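Local coordinates for putative transcription protein (Pseudomonas aeruginosa PAO1, PDB 4GCV) that probably binds DNA as a helix-turn-helix transcriptional regulator of the HxlR-like family and may sense oxidative stress, at residues B[15-20]-B[24-29]; B[31-36]-B[88-93]; B[41-46]-B[51-56]. The protein carries 2 engineered substitutions. One frame throughout, in Å; residues are numbered along the deposited sequence.

Contact 1. Residues B[15-20]-B[24-29]; sequences RSLERV and WSILIM
Leu17 and Ile26 meet through single methyl groups, Leu17 CD1 lying 4.0 Å from Ile26 CD1, and their side chains cross at about a right angle. Both leave the backbone toward the other segment. In Ile26, CG1 stands beside the backbone N (chi1 -72°) and CD1 extends it outward (chi2 159°), which lets the longer branch reach across while CG2 stays beside the carbonyl carbon. The second pair, Glu18 and Trp24, is arranged differently: the two side chains run side by side and point the same way, with the carboxylate plane turned 50° from the indole. Glu18 OE2 is 4.2 Å from Trp24 NE1, obliquely placed at the ring and too distant for a hydrogen bond, so the pair is at most weakly electrostatic. The CA atoms of Glu18 and Trp24, 7.7 Å apart, mark the closest backbone approach. Helix 12-19 and helix 23-33, the two helices that come first in this winged-helix, HxlR-like chain, are thus folded against each other about a very short connection. Phe96 of helix 84-101 touches both Leu17 and Ile26, joining the methyl pair to a third helix, and Trp99 packs on Leu17 as well. The polar pair lies farther out: Glu18 is exposed, and a bound sodium ion sits about 4 Å from the side chain of Trp24. Helix 12-19 also faces the dimer partner, where Ser16 OG is hydrogen-bonded to Lys85 NZ of the second subunit, while Arg155 of that subunit packs on Trp24.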
ATOM      1  N   ARG B  15      13.659   0.475  -7.463  1.00 37.66           N
ATOM      2  CA  ARG B  15      14.070   1.785  -7.002  1.00 40.04           C
ATOM      3  C   ARG B  15      12.910   2.629  -6.448  1.00 38.61           C
ATOM      4  O   ARG B  15      13.031   3.183  -5.354  1.00 38.97           O
ATOM      5  CB  ARG B  15      14.855   2.531  -8.108  1.00 43.02           C
ATOM      6  CG  ARG B  15      16.409   2.273  -8.089  1.00 48.82           C
ATOM      7  CD  ARG B  15      17.130   3.166  -9.113  1.00 60.43           C
ATOM      8  NE  ARG B  15      18.462   3.628  -8.680  1.00 69.81           N
ATOM      9  CZ  ARG B  15      19.615   3.255  -9.249  1.00 75.55           C
ATOM     10  NH1 ARG B  15      19.622   2.406 -10.281  1.00 78.17           N
ATOM     11  NH2 ARG B  15      20.776   3.730  -8.800  1.00 78.05           N
ATOM     12  N   SER B  16      11.790   2.711  -7.169  1.00 37.42           N
ATOM     13  CA  SER B  16      10.606   3.418  -6.670  1.00 36.62           C
ATOM     14  C   SER B  16      10.083   2.819  -5.370  1.00 34.90           C
ATOM     15  O   SER B  16       9.701   3.550  -4.470  1.00 34.75           O
ATOM     16  CB  SER B  16       9.459   3.365  -7.670  1.00 35.90           C
ATOM     17  OG  SER B  16       9.738   4.138  -8.804  1.00 40.98           O
ATOM     18  N   LEU B  17      10.052   1.493  -5.301  1.00 33.63           N
ATOM     19  CA  LEU B  17       9.489   0.808  -4.177  1.00 33.85           C
ATOM     20  C   LEU B  17      10.432   0.900  -2.989  1.00 35.03           C
ATOM     21  O   LEU B  17       9.977   1.000  -1.859  1.00 35.67           O
ATOM     22  CB  LEU B  17       9.103  -0.643  -4.518  1.00 31.53           C
ATOM     23  CG  LEU B  17       7.887  -0.837  -5.474  1.00 33.38           C
ATOM     24  CD1 LEU B  17       7.674  -2.340  -5.846  1.00 31.25           C
ATOM     25  CD2 LEU B  17       6.585  -0.238  -4.924  1.00 30.59           C
ATOM     26  N   GLU B  18      11.735   0.900  -3.234  1.00 37.55           N
ATOM     27  CA  GLU B  18      12.703   1.136  -2.128  1.00 40.05           C
ATOM     28  C   GLU B  18      12.578   2.538  -1.596  1.00 40.84           C
ATOM     29  O   GLU B  18      12.623   2.756  -0.396  1.00 40.48           O
ATOM     30  CB  GLU B  18      14.141   0.839  -2.546  1.00 41.74           C
ATOM     31  CG  GLU B  18      14.427  -0.672  -2.691  1.00 43.91           C
ATOM     32  CD  GLU B  18      15.772  -0.956  -3.348  1.00 53.76           C
ATOM     33  OE1 GLU B  18      16.197  -0.198  -4.271  1.00 54.73           O
ATOM     34  OE2 GLU B  18      16.405  -1.957  -2.944  1.00 58.23           O
ATOM     35  N   ARG B  19      12.357   3.478  -2.508  1.00 42.67           N
ATOM     36  CA  ARG B  19      12.257   4.888  -2.166  1.00 45.22           C
ATOM     37  C   ARG B  19      11.043   5.136  -1.265  1.00 44.83           C
ATOM     38  O   ARG B  19      11.008   6.065  -0.473  1.00 45.56           O
ATOM     39  CB  ARG B  19      12.170   5.702  -3.453  1.00 46.81           C
ATOM     40  CG  ARG B  19      12.371   7.169  -3.277  1.00 50.20           C
ATOM     41  CD  ARG B  19      12.863   7.836  -4.535  1.00 52.85           C
ATOM     42  NE  ARG B  19      12.937   9.275  -4.298  1.00 58.05           N
ATOM     43  CZ  ARG B  19      12.341  10.199  -5.047  1.00 61.96           C
ATOM     44  NH1 ARG B  19      11.613   9.848  -6.112  1.00 62.84           N
ATOM     45  NH2 ARG B  19      12.485  11.483  -4.736  1.00 63.54           N
ATOM     46  N   VAL B  20      10.058   4.248  -1.362  1.00 43.68           N
ATOM     47  CA  VAL B  20       8.817   4.425  -0.661  1.00 42.58           C
ATOM     48  C   VAL B  20       8.811   3.452   0.529  1.00 41.74           C
ATOM     49  O   VAL B  20       7.868   3.416   1.313  1.00 42.45           O
ATOM     50  CB  VAL B  20       7.650   4.268  -1.687  1.00 43.03           C
ATOM     51  CG1 VAL B  20       7.142   2.828  -1.783  1.00 38.28           C
ATOM     52  CG2 VAL B  20       6.536   5.290  -1.452  1.00 44.32           C
ATOM     53  N   TRP B  24      11.470  -4.734   0.031  1.00 32.33           N
ATOM     54  CA  TRP B  24      11.693  -5.926   0.827  1.00 34.42           C
ATOM     55  C   TRP B  24      10.446  -6.460   1.524  1.00 33.06           C
ATOM     56  O   TRP B  24      10.202  -7.645   1.477  1.00 34.16           O
ATOM     57  CB  TRP B  24      12.809  -5.673   1.836  1.00 36.76           C
ATOM     58  CG  TRP B  24      14.083  -5.516   1.147  1.00 40.56           C
ATOM     59  CD1 TRP B  24      14.821  -4.361   1.034  1.00 45.53           C
ATOM     60  CD2 TRP B  24      14.762  -6.502   0.386  1.00 45.05           C
ATOM     61  NE1 TRP B  24      15.927  -4.584   0.269  1.00 47.88           N
ATOM     62  CE2 TRP B  24      15.928  -5.892  -0.139  1.00 49.85           C
ATOM     63  CE3 TRP B  24      14.512  -7.848   0.094  1.00 47.28           C
ATOM     64  CZ2 TRP B  24      16.854  -6.592  -0.921  1.00 51.77           C
ATOM     65  CZ3 TRP B  24      15.416  -8.536  -0.701  1.00 50.35           C
ATOM     66  CH2 TRP B  24      16.582  -7.909  -1.186  1.00 51.55           C
ATOM     67  N   SER B  25       9.613  -5.602   2.105  1.00 32.89           N
ATOM     68  CA  SER B  25       8.330  -6.085   2.662  1.00 33.87           C
ATOM     69  C   SER B  25       7.525  -6.803   1.594  1.00 33.64           C
ATOM     70  O   SER B  25       6.922  -7.835   1.850  1.00 34.89           O
ATOM     71  CB  SER B  25       7.482  -4.939   3.192  1.00 33.09           C
ATOM     72  OG  SER B  25       8.155  -4.260   4.211  1.00 35.68           O
ATOM     73  N   ILE B  26       7.522  -6.272   0.376  1.00 33.24           N
ATOM     74  CA  ILE B  26       6.727  -6.923  -0.667  1.00 32.25           C
ATOM     75  C   ILE B  26       7.279  -8.266  -1.015  1.00 31.64           C
ATOM     76  O   ILE B  26       6.540  -9.207  -1.195  1.00 32.37           O
ATOM     77  CB  ILE B  26       6.607  -6.031  -1.889  1.00 33.09           C
ATOM     78  CG1 ILE B  26       5.665  -4.869  -1.561  1.00 32.58           C
ATOM     79  CG2 ILE B  26       6.147  -6.811  -3.127  1.00 33.37           C
ATOM     80  CD1 ILE B  26       5.908  -3.673  -2.528  1.00 37.45           C
ATOM     81  N   LEU B  27       8.601  -8.382  -1.059  1.00 31.59           N
ATOM     82  CA  LEU B  27       9.220  -9.616  -1.483  1.00 30.30           C
ATOM     83  C   LEU B  27       9.044 -10.654  -0.399  1.00 29.78           C
ATOM     84  O   LEU B  27       8.670 -11.780  -0.672  1.00 28.74           O
ATOM     85  CB  LEU B  27      10.702  -9.370  -1.831  1.00 30.99           C
ATOM     86  CG  LEU B  27      10.999  -8.639  -3.144  1.00 32.51           C
ATOM     87  CD1 LEU B  27      12.517  -8.631  -3.356  1.00 30.08           C
ATOM     88  CD2 LEU B  27      10.330  -9.332  -4.366  1.00 30.83           C
ATOM     89  N   ILE B  28       9.285 -10.269   0.850  1.00 30.03           N
ATOM     90  CA  ILE B  28       9.118 -11.198   1.960  1.00 30.07           C
ATOM     91  C   ILE B  28       7.656 -11.614   2.163  1.00 30.21           C
ATOM     92  O   ILE B  28       7.344 -12.818   2.254  1.00 30.76           O
ATOM     93  CB  ILE B  28       9.710 -10.605   3.268  1.00 31.60           C
ATOM     94  CG1 ILE B  28      11.205 -10.328   3.103  1.00 31.14           C
ATOM     95  CG2 ILE B  28       9.482 -11.523   4.447  1.00 29.96           C
ATOM     96  CD1 ILE B  28      11.731  -9.297   4.128  1.00 33.21           C
HETATM   97  N   MSE B  29       6.740 -10.652   2.185  1.00 29.87           N
HETATM   98  CA  MSE B  29       5.326 -11.018   2.316  1.00 30.73           C
HETATM   99  C   MSE B  29       4.888 -11.978   1.215  1.00 32.11           C
HETATM  100  O   MSE B  29       4.244 -13.018   1.487  1.00 34.98           O
HETATM  101  CB  MSE B  29       4.443  -9.781   2.370  1.00 30.25           C
HETATM  102  CG  MSE B  29       4.601  -8.986   3.635  1.00 32.16           C
HETATM  103 SE   MSE B  29       4.192 -10.185   5.218  1.00 47.25          SE
HETATM  104  CE  MSE B  29       2.261 -10.053   4.994  1.00 41.69           C
TER

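Contact 2. Residues B[31-36]-B[88-93]; sequences DALQGL and DFRVVL
Leu33 and Arg90 bring helix 23-33 and helix 84-101 to a CA separation of 8.4 Å, a spacing that leaves the contact to side chains. Leu33 CD1 does all the touching from its side. It lies 3.6 Å from Arg90 CG, against the aliphatic part of the arginine rather than its charged end, and 4.2 Å from Leu93 CD1, one helical turn further along. Leu33 leaves its helix toward the other one, CG beside the backbone N (chi1 -68°), and CD1 continues the chain outward. The side chains of Leu33 and Arg90 cross obliquely. Beyond CG the arginine bends at chi3 (128°), and its NH2 is hydrogen-bonded to Cys140 O of the second subunit, so one residue serves the helix packing with its methylenes and the dimer interface with its guanidinium. Within the winged-helix fold this joins the helix preceding the helix-turn-helix pair to the long helix that follows the two-stranded wing, and Pro82 at the end of strand 76-82 also packs on Leu33. Just past Leu33, helix 23-33 closes in a Schellman motif: Gly35 takes a positive phi (108°), Leu36 N bonds to Asp31 O at 3.0 Å, and Gly35 N bonds to Ala32 O at 3.1 Å. Helix 84-101 is itself kinked here, the N atoms of Val91 and Val92 lacking the regular bond four residues back and making only weak ones three back. Turned away from Leu33, the Phe89 ring has Val92 CB 3.8 Å above the centre of one face and makes an edge-to-face contact with Trp99 of the second subunit.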
ATOM      1  N   ASP B  31       6.705 -14.158  -0.475  1.00 30.23           N
ATOM      2  CA  ASP B  31       7.238 -15.495  -0.201  1.00 31.14           C
ATOM      3  C   ASP B  31       6.553 -16.139   0.987  1.00 31.32           C
ATOM      4  O   ASP B  31       6.363 -17.356   0.987  1.00 34.24           O
ATOM      5  CB  ASP B  31       8.735 -15.418   0.138  1.00 31.17           C
ATOM      6  CG  ASP B  31       9.623 -15.281  -1.068  1.00 36.06           C
ATOM      7  OD1 ASP B  31       9.234 -15.739  -2.172  1.00 34.02           O
ATOM      8  OD2 ASP B  31      10.753 -14.727  -0.896  1.00 41.42           O
ATOM      9  N   ALA B  32       6.268 -15.367   2.038  1.00 29.37           N
ATOM     10  CA  ALA B  32       5.516 -15.926   3.178  1.00 30.65           C
ATOM     11  C   ALA B  32       4.124 -16.400   2.731  1.00 31.33           C
ATOM     12  O   ALA B  32       3.676 -17.447   3.098  1.00 31.19           O
ATOM     13  CB  ALA B  32       5.419 -14.915   4.296  1.00 28.67           C
ATOM     14  N   LEU B  33       3.450 -15.611   1.915  1.00 32.90           N
ATOM     15  CA  LEU B  33       2.119 -16.012   1.443  1.00 35.13           C
ATOM     16  C   LEU B  33       2.205 -17.239   0.553  1.00 37.89           C
ATOM     17  O   LEU B  33       1.275 -18.012   0.530  1.00 39.38           O
ATOM     18  CB  LEU B  33       1.442 -14.869   0.692  1.00 33.64           C
ATOM     19  CG  LEU B  33       1.137 -13.795   1.737  1.00 32.68           C
ATOM     20  CD1 LEU B  33       0.966 -12.472   1.050  1.00 31.49           C
ATOM     21  CD2 LEU B  33      -0.114 -14.180   2.570  1.00 31.76           C
ATOM     22  N   GLN B  34       3.336 -17.447  -0.137  1.00 39.02           N
ATOM     23  CA  GLN B  34       3.518 -18.653  -0.954  1.00 40.93           C
ATOM     24  C   GLN B  34       3.994 -19.888  -0.163  1.00 41.45           C
ATOM     25  O   GLN B  34       4.306 -20.928  -0.762  1.00 42.53           O
ATOM     26  CB  GLN B  34       4.524 -18.386  -2.063  1.00 41.48           C
ATOM     27  CG  GLN B  34       4.024 -17.514  -3.214  1.00 46.92           C
ATOM     28  CD  GLN B  34       5.124 -17.282  -4.288  1.00 56.55           C
ATOM     29  OE1 GLN B  34       6.314 -17.626  -4.091  1.00 57.87           O
ATOM     30  NE2 GLN B  34       4.726 -16.699  -5.424  1.00 59.52           N
ATOM     31  N   GLY B  35       4.111 -19.783   1.153  1.00 40.33           N
ATOM     32  CA  GLY B  35       4.517 -20.942   1.947  1.00 41.56           C
ATOM     33  C   GLY B  35       5.920 -20.974   2.562  1.00 41.60           C
ATOM     34  O   GLY B  35       6.217 -21.852   3.366  1.00 43.27           O
ATOM     35  N   LEU B  36       6.782 -20.019   2.227  1.00 39.87           N
ATOM     36  CA  LEU B  36       8.107 -19.952   2.878  1.00 39.74           C
ATOM     37  C   LEU B  36       7.989 -19.595   4.370  1.00 39.11           C
ATOM     38  O   LEU B  36       7.177 -18.762   4.714  1.00 38.35           O
ATOM     39  CB  LEU B  36       8.968 -18.935   2.147  1.00 38.16           C
ATOM     40  CG  LEU B  36       9.945 -19.592   1.181  1.00 42.82           C
ATOM     41  CD1 LEU B  36       9.353 -20.814   0.467  1.00 45.34           C
ATOM     42  CD2 LEU B  36      10.593 -18.586   0.175  1.00 41.54           C
ATOM     43  N   ASP B  88      -4.645 -10.535   4.243  1.00 38.43           N
ATOM     44  CA  ASP B  88      -5.404  -9.450   3.579  1.00 37.97           C
ATOM     45  C   ASP B  88      -4.499  -8.405   2.893  1.00 36.85           C
ATOM     46  O   ASP B  88      -4.919  -7.690   1.970  1.00 35.62           O
ATOM     47  CB  ASP B  88      -6.289  -8.717   4.586  1.00 39.57           C
ATOM     48  CG  ASP B  88      -7.373  -9.622   5.187  1.00 41.95           C
ATOM     49  OD1 ASP B  88      -7.739 -10.623   4.521  1.00 43.03           O
ATOM     50  OD2 ASP B  88      -7.812  -9.327   6.326  1.00 42.42           O
ATOM     51  N   PHE B  89      -3.257  -8.325   3.343  1.00 35.13           N
ATOM     52  CA  PHE B  89      -2.359  -7.315   2.838  1.00 35.19           C
ATOM     53  C   PHE B  89      -1.959  -7.494   1.380  1.00 35.47           C
ATOM     54  O   PHE B  89      -1.440  -6.565   0.742  1.00 36.98           O
ATOM     55  CB  PHE B  89      -1.099  -7.323   3.653  1.00 34.12           C
ATOM     56  CG  PHE B  89      -0.445  -5.999   3.699  1.00 35.33           C
ATOM     57  CD1 PHE B  89      -1.119  -4.912   4.247  1.00 35.58           C
ATOM     58  CD2 PHE B  89       0.830  -5.830   3.191  1.00 30.82           C
ATOM     59  CE1 PHE B  89      -0.535  -3.663   4.302  1.00 37.95           C
ATOM     60  CE2 PHE B  89       1.438  -4.609   3.275  1.00 32.34           C
ATOM     61  CZ  PHE B  89       0.773  -3.512   3.828  1.00 36.15           C
ATOM     62  N   ARG B  90      -2.162  -8.692   0.874  1.00 36.38           N
ATOM     63  CA  ARG B  90      -1.978  -9.001  -0.511  1.00 37.67           C
ATOM     64  C   ARG B  90      -2.526  -7.959  -1.456  1.00 37.41           C
ATOM     65  O   ARG B  90      -1.900  -7.653  -2.452  1.00 38.03           O
ATOM     66  CB  ARG B  90      -2.624 -10.337  -0.795  1.00 39.78           C
ATOM     67  CG  ARG B  90      -1.632 -11.355  -1.185  1.00 41.27           C
ATOM     68  CD  ARG B  90      -2.398 -12.490  -1.791  1.00 49.42           C
ATOM     69  NE  ARG B  90      -1.786 -12.751  -3.060  1.00 54.23           N
ATOM     70  CZ  ARG B  90      -2.429 -12.865  -4.208  1.00 55.15           C
ATOM     71  NH1 ARG B  90      -3.763 -12.804  -4.264  1.00 54.52           N
ATOM     72  NH2 ARG B  90      -1.705 -13.077  -5.294  1.00 55.66           N
ATOM     73  N   VAL B  91      -3.668  -7.377  -1.121  1.00 37.11           N
ATOM     74  CA  VAL B  91      -4.217  -6.339  -1.963  1.00 37.37           C
ATOM     75  C   VAL B  91      -3.325  -5.102  -2.009  1.00 35.66           C
ATOM     76  O   VAL B  91      -3.229  -4.446  -3.037  1.00 35.60           O
ATOM     77  CB  VAL B  91      -5.664  -5.932  -1.539  1.00 38.82           C
ATOM     78  CG1 VAL B  91      -6.243  -4.957  -2.583  1.00 38.34           C
ATOM     79  CG2 VAL B  91      -6.555  -7.205  -1.412  1.00 41.03           C
ATOM     80  N   VAL B  92      -2.736  -4.761  -0.874  1.00 34.21           N
ATOM     81  CA  VAL B  92      -1.919  -3.583  -0.762  1.00 33.30           C
ATOM     82  C   VAL B  92      -0.606  -3.800  -1.546  1.00 33.09           C
ATOM     83  O   VAL B  92      -0.218  -2.952  -2.302  1.00 32.74           O
ATOM     84  CB  VAL B  92      -1.670  -3.233   0.725  1.00 33.82           C
ATOM     85  CG1 VAL B  92      -0.546  -2.207   0.891  1.00 31.98           C
ATOM     86  CG2 VAL B  92      -2.922  -2.709   1.354  1.00 31.77           C
ATOM     87  N   LEU B  93       0.036  -4.949  -1.368  1.00 33.80           N
ATOM     88  CA  LEU B  93       1.255  -5.306  -2.096  1.00 34.90           C
ATOM     89  C   LEU B  93       1.023  -5.215  -3.606  1.00 35.60           C
ATOM     90  O   LEU B  93       1.887  -4.732  -4.334  1.00 35.87           O
ATOM     91  CB  LEU B  93       1.686  -6.740  -1.812  1.00 34.09           C
ATOM     92  CG  LEU B  93       1.754  -7.195  -0.355  1.00 38.94           C
ATOM     93  CD1 LEU B  93       2.071  -8.674  -0.370  1.00 40.47           C
ATOM     94  CD2 LEU B  93       2.793  -6.376   0.462  1.00 39.36           C
TER

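Contact 3. Residues B[41-46]-B[51-56]; sequences EFSRSL and NMLTRR
Leu53 of helix 50-62 plugs against Phe42 and Ser43 of helix 39-46, the two helices of the helix-turn-helix motif by which HxlR-like proteins bind DNA; helix 50-62 would be the recognition helix. From its CB, which is directed at helix 39-46, the side chain carries CG anti to the backbone N (chi1 176°), which brings the fork toward that helix. CG comes within 4.4 Å of Phe42 CB, and the chain then forks. CD1 lies 3.9 Å from Phe42 CB, while CD2 is nearer to the same carbon at 3.7 Å, so the two methyls straddle the root of the phenylalanine and not its ring. The ring leads away from Leu53 and reaches Ile28 of helix 23-33. Backbones come closest at Ser43 and Leu53, whose CA atoms are 7.0 Å apart, close enough for a leucine methyl to reach the main chain. Phe39 and Ile48 pack on Leu53 too, Ile48 from the turn that links the helices. The hydroxyl of Ser43 is used elsewhere: OG stands anti to the backbone N and is hydrogen-bonded to Ile48 O, tying helix 39-46 to that turn. Of this serine side chain it is CB that comes nearest the leucine, 3.9 Å from Leu53 CD2, and the same methyl lies 3.7 Å from Ser43 N.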
ATOM      1  N   GLU B  41      15.206 -20.167   4.353  1.00 44.83           N
ATOM      2  CA  GLU B  41      14.387 -20.110   3.138  1.00 42.97           C
ATOM      3  C   GLU B  41      14.328 -18.682   2.680  1.00 40.56           C
ATOM      4  O   GLU B  41      14.646 -18.389   1.551  1.00 40.61           O
ATOM      5  CB  GLU B  41      12.959 -20.631   3.373  1.00 43.08           C
ATOM      6  CG  GLU B  41      12.872 -22.138   3.562  1.00 47.58           C
ATOM      7  CD  GLU B  41      11.454 -22.642   3.850  1.00 51.61           C
ATOM      8  OE1 GLU B  41      10.728 -22.098   4.738  1.00 47.65           O
ATOM      9  OE2 GLU B  41      11.081 -23.623   3.165  1.00 55.35           O
ATOM     10  N   PHE B  42      13.943 -17.763   3.548  1.00 39.18           N
ATOM     11  CA  PHE B  42      13.896 -16.386   3.087  1.00 37.69           C
ATOM     12  C   PHE B  42      15.268 -15.896   2.592  1.00 38.32           C
ATOM     13  O   PHE B  42      15.354 -15.221   1.586  1.00 36.63           O
ATOM     14  CB  PHE B  42      13.334 -15.455   4.148  1.00 36.32           C
ATOM     15  CG  PHE B  42      11.878 -15.682   4.457  1.00 35.84           C
ATOM     16  CD1 PHE B  42      10.886 -15.195   3.607  1.00 34.37           C
ATOM     17  CD2 PHE B  42      11.485 -16.329   5.636  1.00 36.22           C
ATOM     18  CE1 PHE B  42       9.515 -15.393   3.925  1.00 37.29           C
ATOM     19  CE2 PHE B  42      10.120 -16.509   5.951  1.00 34.09           C
ATOM     20  CZ  PHE B  42       9.147 -16.060   5.100  1.00 32.78           C
ATOM     21  N   SER B  43      16.331 -16.265   3.292  1.00 39.75           N
ATOM     22  CA  SER B  43      17.623 -15.706   3.004  1.00 41.61           C
ATOM     23  C   SER B  43      18.063 -16.140   1.637  1.00 42.07           C
ATOM     24  O   SER B  43      18.485 -15.303   0.874  1.00 40.98           O
ATOM     25  CB  SER B  43      18.681 -16.093   4.060  1.00 43.48           C
ATOM     26  OG  SER B  43      19.772 -15.152   4.049  1.00 47.18           O
ATOM     27  N   ARG B  44      17.941 -17.441   1.338  1.00 43.90           N
ATOM     28  CA  ARG B  44      18.470 -18.019   0.124  1.00 46.24           C
ATOM     29  C   ARG B  44      17.626 -17.552  -1.045  1.00 45.00           C
ATOM     30  O   ARG B  44      18.143 -17.171  -2.096  1.00 46.11           O
ATOM     31  CB  ARG B  44      18.457 -19.559   0.132  1.00 48.18           C
ATOM     32  CG  ARG B  44      18.961 -20.266   1.360  1.00 52.89           C
ATOM     33  CD  ARG B  44      20.428 -20.464   1.349  1.00 60.13           C
ATOM     34  NE  ARG B  44      20.885 -21.461   2.325  1.00 67.16           N
ATOM     35  CZ  ARG B  44      21.403 -21.182   3.521  1.00 70.74           C
ATOM     36  NH1 ARG B  44      21.508 -19.912   3.932  1.00 70.58           N
ATOM     37  NH2 ARG B  44      21.808 -22.174   4.318  1.00 72.05           N
ATOM     38  N   SER B  45      16.325 -17.586  -0.867  1.00 43.65           N
ATOM     39  CA  SER B  45      15.431 -17.267  -1.961  1.00 43.27           C
ATOM     40  C   SER B  45      15.493 -15.797  -2.367  1.00 41.63           C
ATOM     41  O   SER B  45      15.559 -15.480  -3.563  1.00 41.72           O
ATOM     42  CB  SER B  45      14.008 -17.695  -1.632  1.00 41.77           C
ATOM     43  OG  SER B  45      13.144 -16.738  -2.215  1.00 46.18           O
ATOM     44  N   LEU B  46      15.532 -14.906  -1.383  1.00 40.90           N
ATOM     45  CA  LEU B  46      15.579 -13.460  -1.639  1.00 40.18           C
ATOM     46  C   LEU B  46      16.991 -12.853  -1.805  1.00 41.26           C
ATOM     47  O   LEU B  46      17.180 -11.662  -2.115  1.00 41.61           O
ATOM     48  CB  LEU B  46      14.811 -12.764  -0.523  1.00 39.11           C
ATOM     49  CG  LEU B  46      13.329 -12.369  -0.722  1.00 39.27           C
ATOM     50  CD1 LEU B  46      12.537 -13.077  -1.889  1.00 41.59           C
ATOM     51  CD2 LEU B  46      12.619 -12.422   0.558  1.00 35.24           C
ATOM     52  N   ASN B  51      21.187  -9.602   8.686  1.00 47.87           N
ATOM     53  CA  ASN B  51      20.844  -8.513   9.593  1.00 49.97           C
ATOM     54  C   ASN B  51      19.663  -7.752   9.046  1.00 48.16           C
ATOM     55  O   ASN B  51      18.832  -7.258   9.788  1.00 48.39           O
ATOM     56  CB  ASN B  51      22.018  -7.547   9.838  1.00 52.12           C
ATOM     57  CG  ASN B  51      23.016  -8.073  10.856  1.00 56.58           C
ATOM     58  OD1 ASN B  51      22.882  -9.192  11.355  1.00 58.48           O
ATOM     59  ND2 ASN B  51      24.023  -7.260  11.179  1.00 58.00           N
HETATM   60  N   MSE B  52      19.584  -7.654   7.737  1.00 47.60           N
HETATM   61  CA  MSE B  52      18.498  -6.913   7.134  1.00 47.02           C
HETATM   62  C   MSE B  52      17.226  -7.755   7.026  1.00 42.64           C
HETATM   63  O   MSE B  52      16.096  -7.243   7.171  1.00 40.26           O
HETATM   64  CB  MSE B  52      18.920  -6.454   5.759  1.00 48.78           C
HETATM   65  CG  MSE B  52      17.743  -6.304   4.842  1.00 58.73           C
HETATM   66 SE   MSE B  52      17.488  -4.469   4.429  1.00 87.72          SE
HETATM   67  CE  MSE B  52      18.921  -4.329   3.075  1.00 75.43           C
ATOM     68  N   LEU B  53      17.402  -9.043   6.770  1.00 40.61           N
ATOM     69  CA  LEU B  53      16.272  -9.923   6.742  1.00 38.84           C
ATOM     70  C   LEU B  53      15.557  -9.872   8.130  1.00 39.77           C
ATOM     71  O   LEU B  53      14.327  -9.886   8.207  1.00 37.91           O
ATOM     72  CB  LEU B  53      16.726 -11.336   6.361  1.00 38.25           C
ATOM     73  CG  LEU B  53      15.628 -12.411   6.392  1.00 36.99           C
ATOM     74  CD1 LEU B  53      14.396 -11.987   5.571  1.00 34.64           C
ATOM     75  CD2 LEU B  53      16.130 -13.725   5.910  1.00 37.37           C
ATOM     76  N   THR B  54      16.355  -9.775   9.196  1.00 41.84           N
ATOM     77  CA  THR B  54      15.901  -9.891  10.556  1.00 44.39           C
ATOM     78  C   THR B  54      15.132  -8.634  10.922  1.00 44.97           C
ATOM     79  O   THR B  54      14.051  -8.702  11.554  1.00 44.84           O
ATOM     80  CB  THR B  54      17.106 -10.102  11.521  1.00 47.10           C
ATOM     81  OG1 THR B  54      17.631 -11.411  11.309  1.00 49.34           O
ATOM     82  CG2 THR B  54      16.711  -9.965  13.000  1.00 47.77           C
ATOM     83  N   ARG B  55      15.664  -7.487  10.516  1.00 44.86           N
ATOM     84  CA  ARG B  55      15.014  -6.242  10.827  1.00 45.10           C
ATOM     85  C   ARG B  55      13.655  -6.194  10.109  1.00 42.11           C
ATOM     86  O   ARG B  55      12.658  -5.744  10.672  1.00 42.40           O
ATOM     87  CB  ARG B  55      15.911  -5.071  10.437  1.00 45.81           C
ATOM     88  CG  ARG B  55      16.186  -4.124  11.608  1.00 52.62           C
ATOM     89  CD  ARG B  55      17.520  -3.360  11.440  1.00 59.44           C
ATOM     90  NE  ARG B  55      17.762  -3.051  10.034  1.00 60.62           N
ATOM     91  CZ  ARG B  55      18.945  -3.191   9.438  1.00 65.33           C
ATOM     92  NH1 ARG B  55      19.984  -3.641  10.133  1.00 66.47           N
ATOM     93  NH2 ARG B  55      19.086  -2.916   8.134  1.00 63.56           N
ATOM     94  N   ARG B  56      13.622  -6.668   8.869  1.00 40.20           N
ATOM     95  CA  ARG B  56      12.424  -6.612   8.017  1.00 37.70           C
ATOM     96  C   ARG B  56      11.367  -7.621   8.503  1.00 36.99           C
ATOM     97  O   ARG B  56      10.177  -7.305   8.562  1.00 36.00           O
ATOM     98  CB  ARG B  56      12.776  -6.868   6.540  1.00 37.13           C
ATOM     99  CG  ARG B  56      13.375  -5.687   5.748  1.00 40.36           C
ATOM    100  CD  ARG B  56      12.468  -4.450   5.697  1.00 47.79           C
ATOM    101  NE  ARG B  56      12.912  -3.416   4.745  1.00 54.16           N
ATOM    102  CZ  ARG B  56      14.122  -2.851   4.739  1.00 59.12           C
ATOM    103  NH1 ARG B  56      15.047  -3.238   5.613  1.00 63.04           N
ATOM    104  NH2 ARG B  56      14.430  -1.914   3.847  1.00 59.56           N
TER

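Contact 3 is buried within the helix-turn-helix pair, although it lies farthest from the chain centre; contacts 1 and 2 are partly buried and nearer that centre. Helix 23-33 supplies one side of both contacts 1 and 2, which meet where Leu93 CD1 packs on Met29 CB at 3.8 Å. Its other flank faces contact 3, with Ile28 against Leu46 and Arg56. Chemistry follows place: contact 3 is a branched leucine tip against a helix backbone and two CB atoms, contact 1 pairs an apolar methyl meeting with a loose polar rim, and contact 2 mixes apolar methyls with the aliphatic part of an arginine. All three border the second subunit.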